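Local coordinates for protein endoglucanase (Clostridium thermocellum, PDB 2C4X) that comprises the C-terminal PKD domain and CBM44 of a probable cellulase, the latter a carbohydrate-binding module that recognises beta-glucan chains and xyloglucan, at residues 32-37 with 75-80; 122-127 with 136-141; 128-133 with 244-249. The protein carries 1 engineered substitution. One frame throughout, in Å; residues are numbered along the deposited sequence.

Interaction 1: residues 32-37 with 75-80. With CA (calcium ion), chain B.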
loop_
_atom_site.group_PDB
_atom_site.type_symbol
_atom_site.label_atom_id
_atom_site.label_comp_id
_atom_site.label_asym_id
_atom_site.label_seq_id
_atom_site.Cartn_x
_atom_site.Cartn_y
_atom_site.Cartn_z
ATOM N N SER A 32 -12.842 0.262 -27.072
ATOM C CA SER A 32 -12.854 -0.099 -28.493
ATOM C C SER A 32 -13.208 -1.564 -28.786
ATOM O O SER A 32 -13.558 -1.893 -29.919
ATOM C CB SER A 32 -11.537 0.287 -29.170
ATOM O OG SER A 32 -10.493 -0.560 -28.739
ATOM N N ASN A 33 -13.139 -2.435 -27.777
ATOM C CA ASN A 33 -13.607 -3.811 -27.974
ATOM C C ASN A 33 -15.094 -3.997 -27.727
ATOM O O ASN A 33 -15.614 -5.101 -27.917
ATOM C CB ASN A 33 -12.765 -4.837 -27.205
ATOM C CG ASN A 33 -11.349 -4.952 -27.758
ATOM O OD1 ASN A 33 -10.401 -5.159 -27.007
ATOM N ND2 ASN A 33 -11.202 -4.803 -29.074
ATOM N N SER A 34 -15.770 -2.920 -27.321
ATOM C CA SER A 34 -17.234 -2.891 -27.286
ATOM C C SER A 34 -17.772 -3.055 -28.709
ATOM O O SER A 34 -17.184 -2.547 -29.670
ATOM C CB SER A 34 -17.767 -1.582 -26.680
ATOM O OG SER A 34 -17.311 -1.399 -25.350
ATOM N N ILE A 35 -18.889 -3.755 -28.842
ATOM C CA ILE A 35 -19.444 -4.029 -30.166
ATOM C C ILE A 35 -20.942 -4.301 -30.106
ATOM O O ILE A 35 -21.434 -4.884 -29.145
ATOM C CB ILE A 35 -18.671 -5.202 -30.877
ATOM C CG1 ILE A 35 -19.159 -5.398 -32.320
ATOM C CG2 ILE A 35 -18.724 -6.485 -30.033
ATOM C CD1 ILE A 35 -18.226 -6.269 -33.188
ATOM N N ASP A 36 -21.667 -3.826 -31.116
ATOM C CA ASP A 36 -23.022 -4.280 -31.335
ATOM C C ASP A 36 -22.986 -5.306 -32.459
ATOM O O ASP A 36 -22.517 -5.014 -33.561
ATOM C CB ASP A 36 -23.973 -3.133 -31.671
ATOM C CG ASP A 36 -25.417 -3.544 -31.557
ATOM O OD1 ASP A 36 -25.733 -4.340 -30.647
ATOM O OD2 ASP A 36 -26.252 -3.094 -32.369
ATOM N N GLU A 37 -23.471 -6.508 -32.167
ATOM C CA GLU A 37 -23.398 -7.614 -33.107
ATOM C C GLU A 37 -24.368 -7.490 -34.288
ATOM O O GLU A 37 -24.076 -7.991 -35.379
ATOM C CB GLU A 37 -23.594 -8.951 -32.381
ATOM C CG GLU A 37 -22.703 -9.122 -31.140
ATOM C CD GLU A 37 -21.232 -9.336 -31.475
ATOM O OE1 GLU A 37 -20.892 -9.582 -32.653
ATOM O OE2 GLU A 37 -20.407 -9.271 -30.543
ATOM N N LEU A 75 -19.122 2.035 -17.574
ATOM C CA LEU A 75 -19.385 2.370 -18.960
ATOM C C LEU A 75 -20.726 1.802 -19.364
ATOM O O LEU A 75 -20.994 0.622 -19.141
ATOM C CB LEU A 75 -18.307 1.776 -19.877
ATOM C CG LEU A 75 -18.604 1.721 -21.387
ATOM C CD1 LEU A 75 -18.572 3.134 -22.000
ATOM C CD2 LEU A 75 -17.606 0.784 -22.092
ATOM N N ILE A 76 -21.556 2.638 -19.980
ATOM C CA ILE A 76 -22.751 2.173 -20.659
ATOM C C ILE A 76 -22.617 2.437 -22.164
ATOM O O ILE A 76 -22.326 3.554 -22.604
ATOM C CB ILE A 76 -24.033 2.827 -20.099
ATOM C CG1 ILE A 76 -24.214 2.476 -18.617
ATOM C CG2 ILE A 76 -25.278 2.376 -20.891
ATOM C CD1 ILE A 76 -25.265 3.327 -17.892
ATOM N N VAL A 77 -22.849 1.385 -22.937
ATOM C CA VAL A 77 -22.786 1.427 -24.382
ATOM C C VAL A 77 -24.205 1.259 -24.918
ATOM O O VAL A 77 -24.928 0.347 -24.503
ATOM C CB VAL A 77 -21.846 0.292 -24.889
ATOM C CG1 VAL A 77 -22.021 0.037 -26.355
ATOM C CG2 VAL A 77 -20.396 0.625 -24.583
ATOM N N THR A 78 -24.607 2.139 -25.837
ATOM C CA THR A 78 -25.956 2.117 -26.372
ATOM C C THR A 78 -25.891 1.974 -27.881
ATOM O O THR A 78 -25.119 2.672 -28.538
ATOM C CB THR A 78 -26.736 3.398 -25.968
ATOM O OG1 THR A 78 -26.647 3.563 -24.547
ATOM C CG2 THR A 78 -28.209 3.343 -26.389
ATOM N N ASP A 79 -26.689 1.052 -28.415
ATOM C CA ASP A 79 -26.718 0.806 -29.857
ATOM C C ASP A 79 -27.694 1.731 -30.610
ATOM O O ASP A 79 -28.369 2.578 -29.995
ATOM C CB ASP A 79 -26.953 -0.686 -30.166
ATOM C CG ASP A 79 -28.364 -1.154 -29.856
ATOM O OD1 ASP A 79 -29.281 -0.327 -29.741
ATOM O OD2 ASP A 79 -28.575 -2.379 -29.757
ATOM N N ASN A 80 -27.742 1.570 -31.934
ATOM C CA ASN A 80 -28.594 2.372 -32.828
ATOM C C ASN A 80 -30.108 2.243 -32.584
ATOM O O ASN A 80 -30.893 3.065 -33.060
ATOM C CB ASN A 80 -28.270 2.054 -34.300
ATOM C CG ASN A 80 -28.494 0.581 -34.654
ATOM O OD1 ASN A 80 -27.828 -0.307 -34.129
ATOM N ND2 ASN A 80 -29.434 0.324 -35.559
HETATM CA CA CA B . -28.116 -4.142 -31.379
HETATM O O HOH W 1 -28.961 -2.578 -33.018
#

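Interaction 2: residues 122-127 with 136-141. With CA (calcium ion), chain C.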
loop_
_atom_site.group_PDB
_atom_site.type_symbol
_atom_site.label_atom_id
_atom_site.label_comp_id
_atom_site.label_asym_id
_atom_site.label_seq_id
_atom_site.Cartn_x
_atom_site.Cartn_y
_atom_site.Cartn_z
ATOM N N GLY A 122 21.118 -0.503 17.001
ATOM C CA GLY A 122 20.483 0.225 15.924
ATOM C C GLY A 122 20.456 1.716 16.176
ATOM O O GLY A 122 20.349 2.174 17.321
ATOM N N VAL A 123 20.566 2.474 15.094
ATOM C CA VAL A 123 20.300 3.896 15.127
ATOM C C VAL A 123 19.269 4.179 14.033
ATOM O O VAL A 123 19.283 3.536 12.978
ATOM C CB VAL A 123 21.595 4.739 14.955
ATOM C CG1 VAL A 123 22.195 4.566 13.566
ATOM C CG2 VAL A 123 21.331 6.216 15.235
ATOM N N VAL A 124 18.367 5.112 14.301
ATOM C CA VAL A 124 17.357 5.500 13.321
ATOM C C VAL A 124 17.318 7.019 13.156
ATOM O O VAL A 124 17.357 7.757 14.138
ATOM C CB VAL A 124 15.950 4.912 13.663
ATOM C CG1 VAL A 124 15.371 5.524 14.942
ATOM C CG2 VAL A 124 14.995 5.077 12.493
ATOM N N VAL A 125 17.271 7.470 11.905
ATOM C CA VAL A 125 17.114 8.890 11.591
ATOM C C VAL A 125 16.031 9.079 10.536
ATOM O O VAL A 125 15.747 8.166 9.751
ATOM C CB VAL A 125 18.431 9.549 11.082
ATOM C CG1 VAL A 125 19.551 9.430 12.119
ATOM C CG2 VAL A 125 18.865 8.972 9.728
ATOM N N ASN A 126 15.428 10.265 10.532
ATOM C CA ASN A 126 14.563 10.689 9.443
ATOM C C ASN A 126 15.418 11.164 8.263
ATOM O O ASN A 126 16.266 12.048 8.413
ATOM C CB ASN A 126 13.595 11.778 9.911
ATOM C CG ASN A 126 12.590 12.165 8.837
ATOM O OD1 ASN A 126 12.967 12.655 7.777
ATOM N ND2 ASN A 126 11.308 11.947 9.109
ATOM N N THR A 127 15.179 10.572 7.094
ATOM C CA THR A 127 16.066 10.731 5.940
ATOM C C THR A 127 15.347 11.181 4.666
ATOM O O THR A 127 14.156 10.933 4.501
ATOM C CB THR A 127 16.833 9.408 5.643
ATOM O OG1 THR A 127 17.816 9.638 4.625
ATOM C CG2 THR A 127 15.881 8.303 5.175
ATOM N N ARG A 136 10.424 11.855 2.407
ATOM C CA ARG A 136 11.103 11.386 3.618
ATOM C C ARG A 136 10.663 10.004 4.097
ATOM O O ARG A 136 9.595 9.525 3.739
ATOM C CB ARG A 136 10.924 12.400 4.749
ATOM C CG ARG A 136 11.581 13.741 4.487
ATOM C CD ARG A 136 11.367 14.697 5.637
ATOM N NE ARG A 136 12.223 15.866 5.482
ATOM C CZ ARG A 136 13.460 15.970 5.959
ATOM N NH1 ARG A 136 14.012 14.971 6.647
ATOM N NH2 ARG A 136 14.148 17.088 5.744
ATOM N N GLY A 137 11.515 9.379 4.904
ATOM C CA GLY A 137 11.212 8.109 5.558
ATOM C C GLY A 137 12.202 7.923 6.692
ATOM O O GLY A 137 12.869 8.877 7.094
ATOM N N LEU A 138 12.294 6.699 7.206
ATOM C CA LEU A 138 13.285 6.372 8.235
ATOM C C LEU A 138 14.479 5.653 7.632
ATOM O O LEU A 138 14.344 4.897 6.658
ATOM C CB LEU A 138 12.675 5.525 9.360
ATOM C CG LEU A 138 11.607 6.174 10.245
ATOM C CD1 LEU A 138 11.187 5.238 11.383
ATOM C CD2 LEU A 138 12.077 7.529 10.794
ATOM N N LYS A 139 15.646 5.909 8.212
ATOM C CA LYS A 139 16.873 5.233 7.845
ATOM C C LYS A 139 17.386 4.554 9.104
ATOM O O LYS A 139 17.734 5.218 10.082
ATOM C CB LYS A 139 17.890 6.237 7.298
ATOM C CG LYS A 139 19.236 5.653 6.923
ATOM C CD LYS A 139 20.190 6.762 6.494
ATOM C CE LYS A 139 21.605 6.247 6.355
ATOM N NZ LYS A 139 22.534 7.282 5.805
ATOM N N TRP A 140 17.414 3.229 9.069
ATOM C CA TRP A 140 17.699 2.418 10.246
ATOM C C TRP A 140 18.992 1.653 10.020
ATOM O O TRP A 140 19.046 0.738 9.198
ATOM C CB TRP A 140 16.514 1.478 10.508
ATOM C CG TRP A 140 16.644 0.478 11.653
ATOM C CD1 TRP A 140 17.342 0.627 12.825
ATOM C CD2 TRP A 140 16.003 -0.807 11.728
ATOM N NE1 TRP A 140 17.188 -0.502 13.613
ATOM C CE2 TRP A 140 16.373 -1.393 12.964
ATOM C CE3 TRP A 140 15.153 -1.520 10.866
ATOM C CZ2 TRP A 140 15.923 -2.671 13.357
ATOM C CZ3 TRP A 140 14.701 -2.791 11.259
ATOM C CH2 TRP A 140 15.087 -3.350 12.495
ATOM N N THR A 141 20.036 2.050 10.737
ATOM C CA THR A 141 21.354 1.434 10.577
ATOM C C THR A 141 21.663 0.523 11.757
ATOM O O THR A 141 21.674 0.963 12.905
ATOM C CB THR A 141 22.471 2.497 10.395
ATOM O OG1 THR A 141 22.112 3.396 9.335
ATOM C CG2 THR A 141 23.811 1.837 10.063
HETATM CA CA CA C . 7.236 9.227 3.386
#

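Interaction 3: residues 128-133 with 244-249. With CA (calcium ion), chain C.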
loop_
_atom_site.group_PDB
_atom_site.type_symbol
_atom_site.label_atom_id
_atom_site.label_comp_id
_atom_site.label_asym_id
_atom_site.label_seq_id
_atom_site.Cartn_x
_atom_site.Cartn_y
_atom_site.Cartn_z
ATOM N N THR A 128 16.087 11.839 3.775
ATOM C CA THR A 128 15.618 12.135 2.425
ATOM C C THR A 128 16.332 11.252 1.391
ATOM O O THR A 128 16.057 11.356 0.193
ATOM C CB THR A 128 15.826 13.631 2.041
ATOM O OG1 THR A 128 17.209 13.979 2.178
ATOM C CG2 THR A 128 14.990 14.559 2.919
ATOM N N GLU A 129 17.242 10.389 1.852
ATOM C CA GLU A 129 18.061 9.558 0.961
ATOM C C GLU A 129 17.233 8.556 0.162
ATOM O O GLU A 129 17.447 8.386 -1.043
ATOM C CB GLU A 129 19.176 8.846 1.737
ATOM C CG GLU A 129 20.302 9.782 2.182
ATOM C CD GLU A 129 21.299 9.138 3.143
ATOM O OE1 GLU A 129 21.196 7.922 3.430
ATOM O OE2 GLU A 129 22.205 9.867 3.610
ATOM N N LYS A 130 16.297 7.897 0.848
ATOM C CA LYS A 130 15.324 7.011 0.226
ATOM C C LYS A 130 13.974 7.191 0.907
ATOM O O LYS A 130 13.896 7.317 2.132
ATOM C CB LYS A 130 15.747 5.542 0.353
ATOM C CG LYS A 130 16.978 5.145 -0.441
ATOM C CD LYS A 130 17.203 3.635 -0.406
ATOM C CE LYS A 130 18.646 3.287 -0.785
ATOM N NZ LYS A 130 19.001 3.692 -2.180
ATOM N N ALA A 131 12.911 7.200 0.109
ATOM C CA ALA A 131 11.550 7.198 0.631
ATOM C C ALA A 131 10.683 6.366 -0.291
ATOM O O ALA A 131 10.987 6.237 -1.485
ATOM C CB ALA A 131 11.013 8.612 0.737
ATOM N N PHE A 132 9.620 5.782 0.259
ATOM C CA PHE A 132 8.672 5.027 -0.553
ATOM C C PHE A 132 7.629 5.968 -1.155
ATOM O O PHE A 132 7.248 5.826 -2.318
ATOM C CB PHE A 132 7.999 3.895 0.248
ATOM C CG PHE A 132 6.993 3.121 -0.552
ATOM C CD1 PHE A 132 7.413 2.169 -1.481
ATOM C CD2 PHE A 132 5.632 3.373 -0.413
ATOM C CE1 PHE A 132 6.485 1.466 -2.252
ATOM C CE2 PHE A 132 4.694 2.683 -1.183
ATOM C CZ PHE A 132 5.121 1.720 -2.099
ATOM N N LYS A 133 7.165 6.916 -0.345
ATOM C CA LYS A 133 6.246 7.958 -0.786
ATOM C C LYS A 133 6.653 9.273 -0.155
ATOM O O LYS A 133 7.093 9.300 0.994
ATOM C CB LYS A 133 4.811 7.640 -0.376
ATOM C CG LYS A 133 4.007 6.887 -1.407
ATOM C CD LYS A 133 2.511 7.003 -1.118
ATOM C CE LYS A 133 2.120 6.293 0.173
ATOM N NZ LYS A 133 0.629 6.266 0.336
ATOM N N THR A 244 21.960 -1.087 6.440
ATOM C CA THR A 244 20.966 -0.029 6.556
ATOM C C THR A 244 19.650 -0.400 5.895
ATOM O O THR A 244 19.591 -0.717 4.702
ATOM C CB THR A 244 21.504 1.336 6.031
ATOM O OG1 THR A 244 22.595 1.749 6.860
ATOM C CG2 THR A 244 20.421 2.407 6.090
ATOM N N ILE A 245 18.595 -0.363 6.703
ATOM C CA ILE A 245 17.237 -0.630 6.248
ATOM C C ILE A 245 16.476 0.688 6.206
ATOM O O ILE A 245 16.676 1.550 7.056
ATOM C CB ILE A 245 16.554 -1.668 7.174
ATOM C CG1 ILE A 245 17.106 -3.068 6.876
ATOM C CG2 ILE A 245 15.031 -1.638 7.035
ATOM C CD1 ILE A 245 17.004 -4.025 8.029
ATOM N N TYR A 246 15.631 0.851 5.189
ATOM C CA TYR A 246 14.766 2.017 5.095
ATOM C C TYR A 246 13.317 1.604 5.307
ATOM O O TYR A 246 12.892 0.535 4.859
ATOM C CB TYR A 246 14.945 2.726 3.750
ATOM C CG TYR A 246 16.344 3.256 3.526
ATOM C CD1 TYR A 246 17.350 2.429 3.033
ATOM C CD2 TYR A 246 16.663 4.579 3.818
ATOM C CE1 TYR A 246 18.644 2.908 2.832
ATOM C CE2 TYR A 246 17.950 5.068 3.617
ATOM C CZ TYR A 246 18.935 4.226 3.121
ATOM O OH TYR A 246 20.213 4.697 2.909
ATOM N N VAL A 247 12.578 2.450 6.014
ATOM C CA VAL A 247 11.189 2.177 6.387
ATOM C C VAL A 247 10.363 3.429 6.140
ATOM O O VAL A 247 10.749 4.522 6.548
ATOM C CB VAL A 247 11.051 1.781 7.885
ATOM C CG1 VAL A 247 9.595 1.483 8.232
ATOM C CG2 VAL A 247 11.948 0.581 8.225
ATOM N N ASP A 248 9.224 3.266 5.477
ATOM C CA ASP A 248 8.376 4.412 5.152
ATOM C C ASP A 248 6.964 3.966 4.890
ATOM O O ASP A 248 6.727 2.795 4.589
ATOM C CB ASP A 248 8.905 5.166 3.918
ATOM C CG ASP A 248 8.257 6.534 3.739
ATOM O OD1 ASP A 248 7.727 7.087 4.730
ATOM O OD2 ASP A 248 8.270 7.073 2.606
ATOM N N ALA A 249 6.039 4.914 5.015
ATOM C CA ALA A 249 4.660 4.762 4.555
ATOM C C ALA A 249 3.955 3.559 5.181
ATOM O O ALA A 249 3.288 2.780 4.484
ATOM C CB ALA A 249 4.600 4.713 3.020
HETATM CA CA CA C . 7.236 9.227 3.386
#

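Interaction 1: residues 32-37 with 75-80
The carboxylate of D36 stands anti to its backbone N (chi1 -166°), while D79 turns its own between backbone N and carbonyl carbon (chi1 71°); these torsions bring the two acids to one calcium ion of the PKD domain. D36 binds in bidentate fashion, OD1 at 2.5 Å and OD2 at 2.4 Å from the calcium. D79 binds with one oxygen, its OD2 2.4 Å from the metal. The carboxylate planes are 52° apart, and the methylene of D79 packs against the D36 group, CB to D36 OD2 3.3 Å. The calcium shared by D36 and D79 probably offsets their negative charges. A water 2.4 Å from the calcium donates a hydrogen bond to N80 OD1 at 2.8 Å; that oxygen also accepts from T40 N, which places N80 in the second shell. N7, Q8 and D38 complete the site, and the other oxygen of D79, OD1, is fixed by the backbone N of Q81 and A83. Further from the metal the two segments meet by packing alone: S34 OG, hydrogen-bonded to I13 N, rests 3.8 Å from V77 CG2 and also touches L75 CD2. The loop 32-37, between strands 27-30 and 41-47, thus lies along the end of strand 69-79, which is flanked in its antiparallel sheet by strands 41-47 and 84-93; I41 touches both S34 and V77.

Interaction 2: residues 122-127 with 136-141
A beta hairpin of the CBM44 beta-sandwich, strands 120-127 and 137-145, is joined here by alternating antiparallel pairs. V123 with T141, V125 with K139 and T127 with G137 are hydrogen-bonded pairs; V124 with W140 and N126 with L138 are the non-hydrogen-bonded pairs between them. The central hydrogen-bonded pair is closed by K139 N to V125 O at 2.7 Å and V125 N to K139 O at 2.9 Å. At the end nearer the connecting loop, R136 and N126 add a side-chain bond: R136 NH1 donates to N126 OD1 at 2.8 Å. The acceptor lies at the guanidinium edge, close to its plane, but the donor is tilted 35° from the amide carbonyl plane, and the two flat groups are 44° apart. Its CG points opposite the backbone N (chi1 -175°), and N126 thereby presents OD1 to the arginine, while ND2 bonds the backbone O of F105 and T109. Meanwhile R136 uses its backbone O on a calcium ion, 2.4 Å away, so this residue ties the hairpin to the metal site. One face of the sheet carries V124, N126, L138 and W140. There V124 CG2 lies 3.9 Å from L138 CB, and the indole of W140 meets V123 O at its edge. On the other face T127 CG2 packs against K139 CB at 3.6 Å, and V125 CG2 lies alongside the same lysine, whose extended chain carries NZ to a salt bridge with E129. Strand 120-127 is outermost in its sheet, and strand 241-251 adjoins 137-145 on the far side. The face with V124, L138 and W140 packs on strand 148-155 of the second sheet, and W140 also reaches strand 229-238.

Interaction 3: residues 128-133 with 244-249
K133 and D248 share a calcium ion in the CBM44 beta-sandwich, where the loop of a beta hairpin meets strand 241-251. D248 grips the ion with both carboxylate oxygens, OD1 at 2.6 Å and OD2 at 2.5 Å, and K133 supplies its backbone O at 2.4 Å. D99, N104, E106 and R136 complete the shell. Next outward, two loop amides hold D248 OD2: F132 N donates from 3.0 Å to the anti lone pair, and K133 N donates from 3.2 Å, nearly straight at 173° but 32° out of the carboxylate plane. One oxygen therefore serves the metal and two N-H groups, which holds the carboxylate against rotation and probably steadies the loop around the ion. Beyond this, F132 CD2 touches A249 CB, and the F132 side chain also reaches E214 and R169 on other strands of the sheet. Farther along the loop, E129 OE1, salt-bridged to K139, makes a weak and unsettled contact with the hydroxyl of Y246. K130 lays its aliphatic chain across one face of the Y246 ring, a CH-pi contact with CD 3.8 Å from the ring centroid and 19° off the normal.

Interaction 1 comes first along the chain and sits in the PKD domain, its centre about 54 Å from that of interaction 2 and 46 Å from that of interaction 3. Interactions 2 and 3 belong to the CBM44 module, with centres only about 8 Å apart, and their segments alternate in sequence. Both reach the sheet in which strands 137-145 and 241-251 are neighbours, joined by probable backbone hydrogen bonds from W140 N to I245 O and from L138 N to V247 O. They also share one calcium ion, whereas interaction 1 holds another. Each domain thus has its own metal site pinning loops to strands, well away from the other.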